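Local coordinates for nisin biosynthesis protein NisC (Lactococcus lactis subsp. lactis, PDB 2G0D), which catalyses the cyclisation that closes the thioether (lanthionine) rings of the lantibiotic nisin, in a zinc-containing, all-helical toroid, at residues E9-I12 with A13-E17; A45-K48 with N49-N52; I55-K58 with K59-N62. One frame throughout, in Å; residues are numbered along the deposited sequence.

Contact 1: residues E9-I12 with A13-E17; sequences EKII and AQWDE
Lys10, Ile11 and Ile12 meet Gln14, Trp15 and Asp16 one turn further along helix 3-20, a local i to i+4 contact within a single helix near the N terminus. Four successive backbone hydrogen bonds carry it, from Ala13 N to Glu9 O through Asp16 N to Ile12 O; the last is the shortest at 2.7 Å. On the outer side the Lys10 and Gln14 side chains run alongside each other, Lys10 CE lying 3.7 Å from Gln14 NE2. On the inner side Ile11 CG2 touches the pyrrole corner of the indole, 3.8 Å from Trp15 CD1, while Ile11 O approaches that same CD1 at the ring edge, near the ring plane. Ile12 CG2 packs 3.6 Å from Asp16 OD2. With CG of Asp16 anti to its carbonyl carbon (chi1 -75°), the carboxylate lies beside this methyl and is gripped twice from helix 53-74: OD2 by a salt bridge to Lys59 and OD1 by a hydrogen bond to Tyr63. Trp15 NE1 is hydrogen-bonded to the hydroxyl of Thr370. Ile11 faces helices 37-45 and 376-387, Trp15 rests on Leu37, Ile40 and Tyr63, and Ile12 wedges between helices 37-45 and 53-74.

Contact 2: residues A45-K48 with N49-N52; sequences AELK and NKDN
Asn49 reaches back to Glu46, and Lys50 to Leu47, in a turn-rich link between helix 37-45 and helix 53-74. Two type I beta turns follow each other here, Ala45 to Lys48 and Leu47 to Lys50, so that they share Leu47 and Lys48; the bond closing the first, Lys48 N to Ala45 O, is weak. Asn49 occupies the middle of the second turn. Its CG sits between the backbone N and the carbonyl carbon (chi1 62°), which swings the amide back over the chain and leaves OD1 4.0 Å from Glu46 O. Both oxygens are acceptors, so they cannot hydrogen-bond to each other, and one water joins them, donating to both Glu46 O and Asn49 OD1; both legs are short enough for their exact lengths to be doubtful. Lys50 closes the second turn: Lys50 N donates to Leu47 O at 2.8 Å, arriving 47° above the carbonyl plane, with a bent C=O...N angle of 128°. Lys50 CB lies 3.1 Å from the same Leu47 O. Further out the aliphatic part of Lys50 runs beside Leu47, pointing the same way, and Lys50 CD packs 3.7 Å from Leu47 CD2. The lysine chain bends at chi3 and again at chi4, and its side chain also touches Tyr56, while Lys50 O accepts from the hydroxyl of Ser53. Asn52 stands at the N-cap of helix 53-74, although its side chain makes no capping bond. The Glu46 carboxylate turns the other way, to Lys385, Thr393 and the backbone of Phe392. Chemically, the contact combines a direct backbone hydrogen bond, a small apolar contact to which Lys50 contributes its methylenes, and a water bridge of doubtful lengths, in which the water supplies the donor that two acceptor oxygens lack.

Contact 3: residues I55-K58 with K59-N62; sequences IYQK and KIDN
Gln57 and Asp61 face each other one turn apart on helix 53-74. Gln57 CB leaves the helix heading away from residues 59-62, and the chain then folds back: CG is anti to the backbone N (chi1 -169°), and a bend at chi2 brings the amide back toward the Asp61 carboxylate. CG lies 3.9 Å from Asp61 OD2, and CD passes the same oxygen slightly farther off. At the end the amide splits its contacts. OE1 is 4.0 Å from the Ile60 CD1 methyl, whereas NE2 gives Asp61 OD2 a weak hydrogen bond of 3.3 Å, long but almost straight at 177°. The amide and carboxylate planes are turned 56° from each other, so the groups cross instead of lying flat together. Asp61 has a further hold from outside, OD1 bonding to the hydroxyl of Tyr102. On another face, Lys59 CG rests 3.2 Å from Ile55 O before the chain reaches Ile55 CG2 with its CE. In the backbone, four i to i+4 hydrogen bonds run from Lys59 N to Asn62 N, the regular alpha-helical pattern from which the alpha toroid of this cyclase family is built.

From the N terminus the chain meets contact 1, contact 2 and contact 3 in series: none encloses or crosses another. Contacts 1 and 3 each close a helical turn, in helices 3-20 and 53-74, and contact 2 closes the beta turn leading into the second of these helices. The three lie on the same side of the chain's centre, contacts 2 and 3 about 11 Å apart between centres. Tyr56 joins them: its CE1 is 3.6 Å from Ile12 CD1 of contact 1, and its CE2 is 3.7 Å from Leu47 CD1 of contact 2. Together they tie helix 3-20, the 45-52 link and helix 53-74 into one packed unit.

Contact 1: residues E9-I12 with A13-E17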
ATOM      1  N   GLU A   9      10.500  -7.136  22.021  1.00 32.97           N
ATOM      2  CA  GLU A   9      11.538  -8.046  22.491  1.00 34.74           C
ATOM      3  C   GLU A   9      11.306  -9.479  22.044  1.00 33.97           C
ATOM      4  O   GLU A   9      12.235 -10.138  21.601  1.00 34.18           O
ATOM      5  CB  GLU A   9      11.695  -7.951  24.013  1.00 34.05           C
ATOM      6  CG  GLU A   9      12.526  -6.726  24.432  1.00 36.79           C
ATOM      7  CD  GLU A   9      12.449  -6.404  25.926  1.00 37.53           C
ATOM      8  OE1 GLU A   9      11.747  -7.125  26.675  1.00 42.59           O
ATOM      9  OE2 GLU A   9      13.097  -5.416  26.353  1.00 42.40           O
ATOM     10  N   LYS A  10      10.065  -9.940  22.135  1.00 34.13           N
ATOM     11  CA  LYS A  10       9.742 -11.277  21.683  1.00 35.50           C
ATOM     12  C   LYS A  10       9.894 -11.402  20.171  1.00 34.26           C
ATOM     13  O   LYS A  10      10.397 -12.428  19.691  1.00 33.99           O
ATOM     14  CB  LYS A  10       8.377 -11.768  22.219  1.00 35.48           C
ATOM     15  CG  LYS A  10       7.182 -11.678  21.277  1.00 38.77           C
ATOM     16  CD  LYS A  10       5.905 -12.311  21.923  1.00 39.34           C
ATOM     17  CE  LYS A  10       5.669 -13.765  21.472  1.00 43.20           C
ATOM     18  NZ  LYS A  10       4.394 -14.362  22.019  1.00 44.06           N
ATOM     19  N   ILE A  11       9.497 -10.351  19.429  1.00 33.53           N
ATOM     20  CA  ILE A  11       9.640 -10.345  17.971  1.00 32.24           C
ATOM     21  C   ILE A  11      11.111 -10.423  17.596  1.00 32.30           C
ATOM     22  O   ILE A  11      11.485 -11.161  16.674  1.00 32.37           O
ATOM     23  CB  ILE A  11       8.977  -9.110  17.285  1.00 32.34           C
ATOM     24  CG1 ILE A  11       7.459  -9.101  17.492  1.00 32.01           C
ATOM     25  CG2 ILE A  11       9.295  -9.072  15.785  1.00 31.81           C
ATOM     26  CD1 ILE A  11       6.816  -7.716  17.276  1.00 31.09           C
ATOM     27  N   ILE A  12      11.947  -9.672  18.306  1.00 32.00           N
ATOM     28  CA  ILE A  12      13.379  -9.723  18.045  1.00 32.29           C
ATOM     29  C   ILE A  12      13.935 -11.140  18.284  1.00 32.78           C
ATOM     30  O   ILE A  12      14.703 -11.642  17.462  1.00 32.59           O
ATOM     31  CB  ILE A  12      14.178  -8.684  18.875  1.00 32.23           C
ATOM     32  CG1 ILE A  12      13.789  -7.250  18.479  1.00 31.98           C
ATOM     33  CG2 ILE A  12      15.693  -8.894  18.668  1.00 31.11           C
ATOM     34  CD1 ILE A  12      14.158  -6.201  19.522  1.00 30.04           C
ATOM     35  N   ALA A  13      13.527 -11.775  19.390  1.00 33.42           N
ATOM     36  CA  ALA A  13      13.912 -13.169  19.707  1.00 34.56           C
ATOM     37  C   ALA A  13      13.503 -14.176  18.615  1.00 35.31           C
ATOM     38  O   ALA A  13      14.247 -15.100  18.301  1.00 35.56           O
ATOM     39  CB  ALA A  13      13.329 -13.596  21.067  1.00 34.61           C
ATOM     40  N   GLN A  14      12.325 -13.986  18.035  1.00 36.02           N
ATOM     41  CA  GLN A  14      11.862 -14.828  16.944  1.00 37.24           C
ATOM     42  C   GLN A  14      12.767 -14.668  15.717  1.00 36.78           C
ATOM     43  O   GLN A  14      13.165 -15.660  15.075  1.00 36.90           O
ATOM     44  CB  GLN A  14      10.400 -14.505  16.598  1.00 37.34           C
ATOM     45  CG  GLN A  14       9.429 -14.868  17.733  1.00 39.61           C
ATOM     46  CD  GLN A  14       7.966 -14.610  17.396  1.00 40.42           C
ATOM     47  OE1 GLN A  14       7.428 -15.173  16.435  1.00 45.68           O
ATOM     48  NE2 GLN A  14       7.309 -13.767  18.199  1.00 42.68           N
ATOM     49  N   TRP A  15      13.132 -13.426  15.420  1.00 35.52           N
ATOM     50  CA  TRP A  15      13.952 -13.170  14.253  1.00 34.97           C
ATOM     51  C   TRP A  15      15.434 -13.425  14.459  1.00 34.87           C
ATOM     52  O   TRP A  15      16.129 -13.740  13.508  1.00 34.68           O
ATOM     53  CB  TRP A  15      13.652 -11.784  13.658  1.00 34.33           C
ATOM     54  CG  TRP A  15      12.367 -11.821  12.915  1.00 33.10           C
ATOM     55  CD1 TRP A  15      11.148 -11.402  13.359  1.00 32.62           C
ATOM     56  CD2 TRP A  15      12.156 -12.376  11.612  1.00 32.77           C
ATOM     57  NE1 TRP A  15      10.193 -11.634  12.403  1.00 33.73           N
ATOM     58  CE2 TRP A  15      10.787 -12.231  11.316  1.00 33.61           C
ATOM     59  CE3 TRP A  15      13.000 -12.986  10.659  1.00 33.86           C
ATOM     60  CZ2 TRP A  15      10.228 -12.666  10.095  1.00 33.81           C
ATOM     61  CZ3 TRP A  15      12.446 -13.409   9.447  1.00 33.65           C
ATOM     62  CH2 TRP A  15      11.073 -13.243   9.178  1.00 33.20           C
ATOM     63  N   ASP A  16      15.921 -13.292  15.687  1.00 35.83           N
ATOM     64  CA  ASP A  16      17.284 -13.721  16.000  1.00 37.05           C
ATOM     65  C   ASP A  16      17.473 -15.233  15.776  1.00 38.32           C
ATOM     66  O   ASP A  16      18.498 -15.664  15.248  1.00 38.40           O
ATOM     67  CB  ASP A  16      17.674 -13.319  17.428  1.00 36.90           C
ATOM     68  CG  ASP A  16      17.981 -11.836  17.552  1.00 36.20           C
ATOM     69  OD1 ASP A  16      17.924 -11.128  16.531  1.00 35.57           O
ATOM     70  OD2 ASP A  16      18.287 -11.367  18.666  1.00 36.02           O
ATOM     71  N   GLU A  17      16.461 -16.017  16.145  1.00 39.87           N
ATOM     72  CA  GLU A  17      16.466 -17.464  15.948  1.00 41.31           C
ATOM     73  C   GLU A  17      16.369 -17.845  14.463  1.00 41.98           C
ATOM     74  O   GLU A  17      17.151 -18.680  13.975  1.00 42.16           O
ATOM     75  CB  GLU A  17      15.340 -18.110  16.764  1.00 41.23           C
ATOM     76  CG  GLU A  17      15.341 -19.649  16.794  1.00 43.56           C
ATOM     77  CD  GLU A  17      16.697 -20.268  17.172  1.00 44.10           C
ATOM     78  OE1 GLU A  17      17.531 -19.598  17.817  1.00 44.02           O
ATOM     79  OE2 GLU A  17      16.926 -21.439  16.814  1.00 46.72           O
TER

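Contact 2: residues A45-K48 with N49-N52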
ATOM      1  N   ALA A  45      12.975   0.511  13.625  1.00 29.00           N
ATOM      2  CA  ALA A  45      13.577   1.783  13.252  1.00 28.80           C
ATOM      3  C   ALA A  45      12.750   2.933  13.755  1.00 29.10           C
ATOM      4  O   ALA A  45      13.278   3.963  14.130  1.00 29.42           O
ATOM      5  CB  ALA A  45      13.764   1.867  11.747  1.00 28.65           C
ATOM      6  N   GLU A  46      11.439   2.739  13.762  1.00 29.87           N
ATOM      7  CA  GLU A  46      10.502   3.708  14.300  1.00 30.44           C
ATOM      8  C   GLU A  46      10.521   3.845  15.821  1.00 31.03           C
ATOM      9  O   GLU A  46       9.758   4.630  16.385  1.00 31.55           O
ATOM     10  CB  GLU A  46       9.090   3.345  13.873  1.00 29.83           C
ATOM     11  CG  GLU A  46       8.773   3.722  12.460  1.00 29.19           C
ATOM     12  CD  GLU A  46       8.919   5.210  12.154  1.00 27.49           C
ATOM     13  OE1 GLU A  46       9.160   6.009  13.094  1.00 25.69           O
ATOM     14  OE2 GLU A  46       8.798   5.562  10.951  1.00 25.96           O
ATOM     15  N   LEU A  47      11.373   3.079  16.483  1.00 31.73           N
ATOM     16  CA  LEU A  47      11.418   3.074  17.937  1.00 32.73           C
ATOM     17  C   LEU A  47      12.666   3.785  18.440  1.00 33.66           C
ATOM     18  O   LEU A  47      13.038   3.627  19.598  1.00 33.43           O
ATOM     19  CB  LEU A  47      11.371   1.641  18.456  1.00 32.25           C
ATOM     20  CG  LEU A  47      10.128   0.811  18.136  1.00 32.64           C
ATOM     21  CD1 LEU A  47      10.281  -0.562  18.791  1.00 31.93           C
ATOM     22  CD2 LEU A  47       8.878   1.506  18.656  1.00 31.29           C
ATOM     23  N   LYS A  48      13.274   4.592  17.567  1.00 34.91           N
ATOM     24  CA  LYS A  48      14.543   5.268  17.831  1.00 36.72           C
ATOM     25  C   LYS A  48      14.534   6.180  19.067  1.00 37.29           C
ATOM     26  O   LYS A  48      15.537   6.259  19.788  1.00 36.37           O
ATOM     27  CB  LYS A  48      15.032   6.037  16.591  1.00 36.59           C
ATOM     28  CG  LYS A  48      16.343   6.776  16.823  1.00 37.55           C
ATOM     29  CD  LYS A  48      17.001   7.247  15.529  1.00 38.33           C
ATOM     30  CE  LYS A  48      18.329   7.953  15.878  1.00 41.49           C
ATOM     31  NZ  LYS A  48      19.147   8.386  14.696  1.00 40.74           N
ATOM     32  N   ASN A  49      13.412   6.863  19.313  1.00 38.23           N
ATOM     33  CA  ASN A  49      13.299   7.651  20.538  1.00 39.60           C
ATOM     34  C   ASN A  49      13.375   6.795  21.805  1.00 41.07           C
ATOM     35  O   ASN A  49      13.737   7.320  22.853  1.00 41.44           O
ATOM     36  CB  ASN A  49      12.032   8.531  20.556  1.00 39.27           C
ATOM     37  CG  ASN A  49      10.758   7.721  20.507  1.00 38.44           C
ATOM     38  OD1 ASN A  49      10.543   6.956  19.567  1.00 37.36           O
ATOM     39  ND2 ASN A  49       9.900   7.882  21.519  1.00 36.98           N
ATOM     40  N   LYS A  50      13.042   5.499  21.704  1.00 42.70           N
ATOM     41  CA  LYS A  50      12.918   4.605  22.883  1.00 44.55           C
ATOM     42  C   LYS A  50      14.286   4.272  23.488  1.00 45.48           C
ATOM     43  O   LYS A  50      15.321   4.419  22.827  1.00 45.55           O
ATOM     44  CB  LYS A  50      12.093   3.330  22.562  1.00 44.33           C
ATOM     45  CG  LYS A  50      10.540   3.546  22.588  1.00 45.61           C
ATOM     46  CD  LYS A  50       9.650   2.278  22.238  1.00 45.47           C
ATOM     47  CE  LYS A  50       9.462   1.188  23.366  1.00 43.20           C
ATOM     48  NZ  LYS A  50      10.351  -0.040  23.202  1.00 38.59           N
ATOM     49  N   ASP A  51      14.294   3.851  24.753  1.00 46.97           N
ATOM     50  CA  ASP A  51      15.552   3.633  25.478  1.00 48.37           C
ATOM     51  C   ASP A  51      16.459   2.559  24.873  1.00 48.49           C
ATOM     52  O   ASP A  51      17.685   2.725  24.854  1.00 48.99           O
ATOM     53  CB  ASP A  51      15.303   3.360  26.967  1.00 48.67           C
ATOM     54  CG  ASP A  51      14.899   4.617  27.727  1.00 50.50           C
ATOM     55  OD1 ASP A  51      15.124   5.724  27.198  1.00 52.30           O
ATOM     56  OD2 ASP A  51      14.350   4.501  28.849  1.00 52.55           O
ATOM     57  N   ASN A  52      15.864   1.475  24.374  1.00 48.43           N
ATOM     58  CA  ASN A  52      16.642   0.360  23.820  1.00 48.32           C
ATOM     59  C   ASN A  52      17.037   0.512  22.362  1.00 47.82           C
ATOM     60  O   ASN A  52      17.456  -0.459  21.732  1.00 47.31           O
ATOM     61  CB  ASN A  52      15.908  -0.965  24.018  1.00 48.69           C
ATOM     62  CG  ASN A  52      16.089  -1.523  25.404  1.00 50.18           C
ATOM     63  OD1 ASN A  52      16.902  -1.021  26.195  1.00 50.97           O
ATOM     64  ND2 ASN A  52      15.332  -2.580  25.717  1.00 51.58           N
TER
HETATM   65  O   HOH W   1       8.676   5.963  18.232  1.00 29.45           O

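Contact 3: residues I55-K58 with K59-N62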
ATOM      1  N   ILE A  55      20.324  -1.033  20.930  1.00 43.16           N
ATOM      2  CA  ILE A  55      20.107  -2.464  20.733  1.00 42.16           C
ATOM      3  C   ILE A  55      19.278  -2.696  19.463  1.00 41.42           C
ATOM      4  O   ILE A  55      19.581  -3.588  18.671  1.00 41.66           O
ATOM      5  CB  ILE A  55      19.384  -3.079  21.947  1.00 42.03           C
ATOM      6  CG1 ILE A  55      20.201  -2.855  23.219  1.00 43.37           C
ATOM      7  CG2 ILE A  55      19.099  -4.579  21.728  1.00 42.74           C
ATOM      8  CD1 ILE A  55      19.381  -2.942  24.513  1.00 44.58           C
ATOM      9  N   TYR A  56      18.253  -1.872  19.256  1.00 39.91           N
ATOM     10  CA  TYR A  56      17.393  -2.001  18.075  1.00 38.65           C
ATOM     11  C   TYR A  56      18.150  -1.749  16.760  1.00 37.99           C
ATOM     12  O   TYR A  56      18.034  -2.530  15.808  1.00 37.21           O
ATOM     13  CB  TYR A  56      16.178  -1.073  18.185  1.00 37.69           C
ATOM     14  CG  TYR A  56      15.232  -1.383  19.326  1.00 37.16           C
ATOM     15  CD1 TYR A  56      15.252  -2.620  19.986  1.00 35.40           C
ATOM     16  CD2 TYR A  56      14.298  -0.439  19.735  1.00 36.25           C
ATOM     17  CE1 TYR A  56      14.372  -2.888  21.015  1.00 35.21           C
ATOM     18  CE2 TYR A  56      13.425  -0.697  20.761  1.00 35.91           C
ATOM     19  CZ  TYR A  56      13.458  -1.917  21.391  1.00 36.18           C
ATOM     20  OH  TYR A  56      12.574  -2.142  22.400  1.00 36.50           O
ATOM     21  N   GLN A  57      18.932  -0.671  16.722  1.00 37.48           N
ATOM     22  CA  GLN A  57      19.793  -0.383  15.566  1.00 37.74           C
ATOM     23  C   GLN A  57      20.800  -1.519  15.269  1.00 37.55           C
ATOM     24  O   GLN A  57      21.129  -1.787  14.102  1.00 37.87           O
ATOM     25  CB  GLN A  57      20.521   0.962  15.749  1.00 37.59           C
ATOM     26  CG  GLN A  57      21.233   1.473  14.475  1.00 38.78           C
ATOM     27  CD  GLN A  57      20.308   1.507  13.242  1.00 38.44           C
ATOM     28  OE1 GLN A  57      19.230   2.109  13.277  1.00 38.11           O
ATOM     29  NE2 GLN A  57      20.734   0.856  12.156  1.00 35.39           N
ATOM     30  N   LYS A  58      21.280  -2.177  16.320  1.00 36.75           N
ATOM     31  CA  LYS A  58      22.178  -3.322  16.166  1.00 36.63           C
ATOM     32  C   LYS A  58      21.460  -4.477  15.457  1.00 35.82           C
ATOM     33  O   LYS A  58      21.994  -5.063  14.514  1.00 35.55           O
ATOM     34  CB  LYS A  58      22.721  -3.752  17.539  1.00 36.84           C
ATOM     35  CG  LYS A  58      23.771  -4.844  17.524  1.00 39.28           C
ATOM     36  CD  LYS A  58      25.172  -4.273  17.240  1.00 43.45           C
ATOM     37  CE  LYS A  58      25.712  -4.697  15.882  1.00 43.87           C
ATOM     38  NZ  LYS A  58      26.316  -6.064  16.002  1.00 43.79           N
ATOM     39  N   LYS A  59      20.245  -4.791  15.916  1.00 34.91           N
ATOM     40  CA  LYS A  59      19.398  -5.790  15.269  1.00 34.05           C
ATOM     41  C   LYS A  59      19.112  -5.431  13.824  1.00 33.52           C
ATOM     42  O   LYS A  59      19.195  -6.275  12.938  1.00 33.63           O
ATOM     43  CB  LYS A  59      18.087  -5.994  16.041  1.00 33.93           C
ATOM     44  CG  LYS A  59      18.263  -6.325  17.519  1.00 34.35           C
ATOM     45  CD  LYS A  59      19.010  -7.639  17.763  1.00 35.78           C
ATOM     46  CE  LYS A  59      19.301  -7.809  19.246  1.00 37.89           C
ATOM     47  NZ  LYS A  59      19.817  -9.168  19.568  1.00 39.74           N
ATOM     48  N   ILE A  60      18.766  -4.175  13.587  1.00 33.92           N
ATOM     49  CA  ILE A  60      18.499  -3.708  12.236  1.00 33.64           C
ATOM     50  C   ILE A  60      19.702  -4.040  11.353  1.00 34.34           C
ATOM     51  O   ILE A  60      19.554  -4.699  10.307  1.00 34.32           O
ATOM     52  CB  ILE A  60      18.122  -2.202  12.227  1.00 33.74           C
ATOM     53  CG1 ILE A  60      16.692  -2.029  12.767  1.00 32.30           C
ATOM     54  CG2 ILE A  60      18.209  -1.598  10.806  1.00 32.41           C
ATOM     55  CD1 ILE A  60      16.446  -0.703  13.459  1.00 31.37           C
ATOM     56  N   ASP A  61      20.893  -3.646  11.813  1.00 34.54           N
ATOM     57  CA  ASP A  61      22.114  -3.866  11.044  1.00 35.10           C
ATOM     58  C   ASP A  61      22.408  -5.354  10.882  1.00 34.91           C
ATOM     59  O   ASP A  61      22.829  -5.782   9.813  1.00 34.89           O
ATOM     60  CB  ASP A  61      23.287  -3.091  11.639  1.00 35.41           C
ATOM     61  CG  ASP A  61      23.162  -1.579  11.413  1.00 37.50           C
ATOM     62  OD1 ASP A  61      22.654  -1.163  10.352  1.00 38.29           O
ATOM     63  OD2 ASP A  61      23.585  -0.802  12.295  1.00 38.99           O
ATOM     64  N   ASN A  62      22.127  -6.138  11.923  1.00 34.40           N
ATOM     65  CA  ASN A  62      22.174  -7.587  11.826  1.00 34.67           C
ATOM     66  C   ASN A  62      21.276  -8.089  10.704  1.00 34.37           C
ATOM     67  O   ASN A  62      21.706  -8.873   9.855  1.00 33.89           O
ATOM     68  CB  ASN A  62      21.748  -8.235  13.154  1.00 35.18           C
ATOM     69  CG  ASN A  62      22.821  -8.144  14.216  1.00 37.49           C
ATOM     70  OD1 ASN A  62      23.976  -7.816  13.915  1.00 39.01           O
ATOM     71  ND2 ASN A  62      22.450  -8.424  15.475  1.00 37.67           N
TER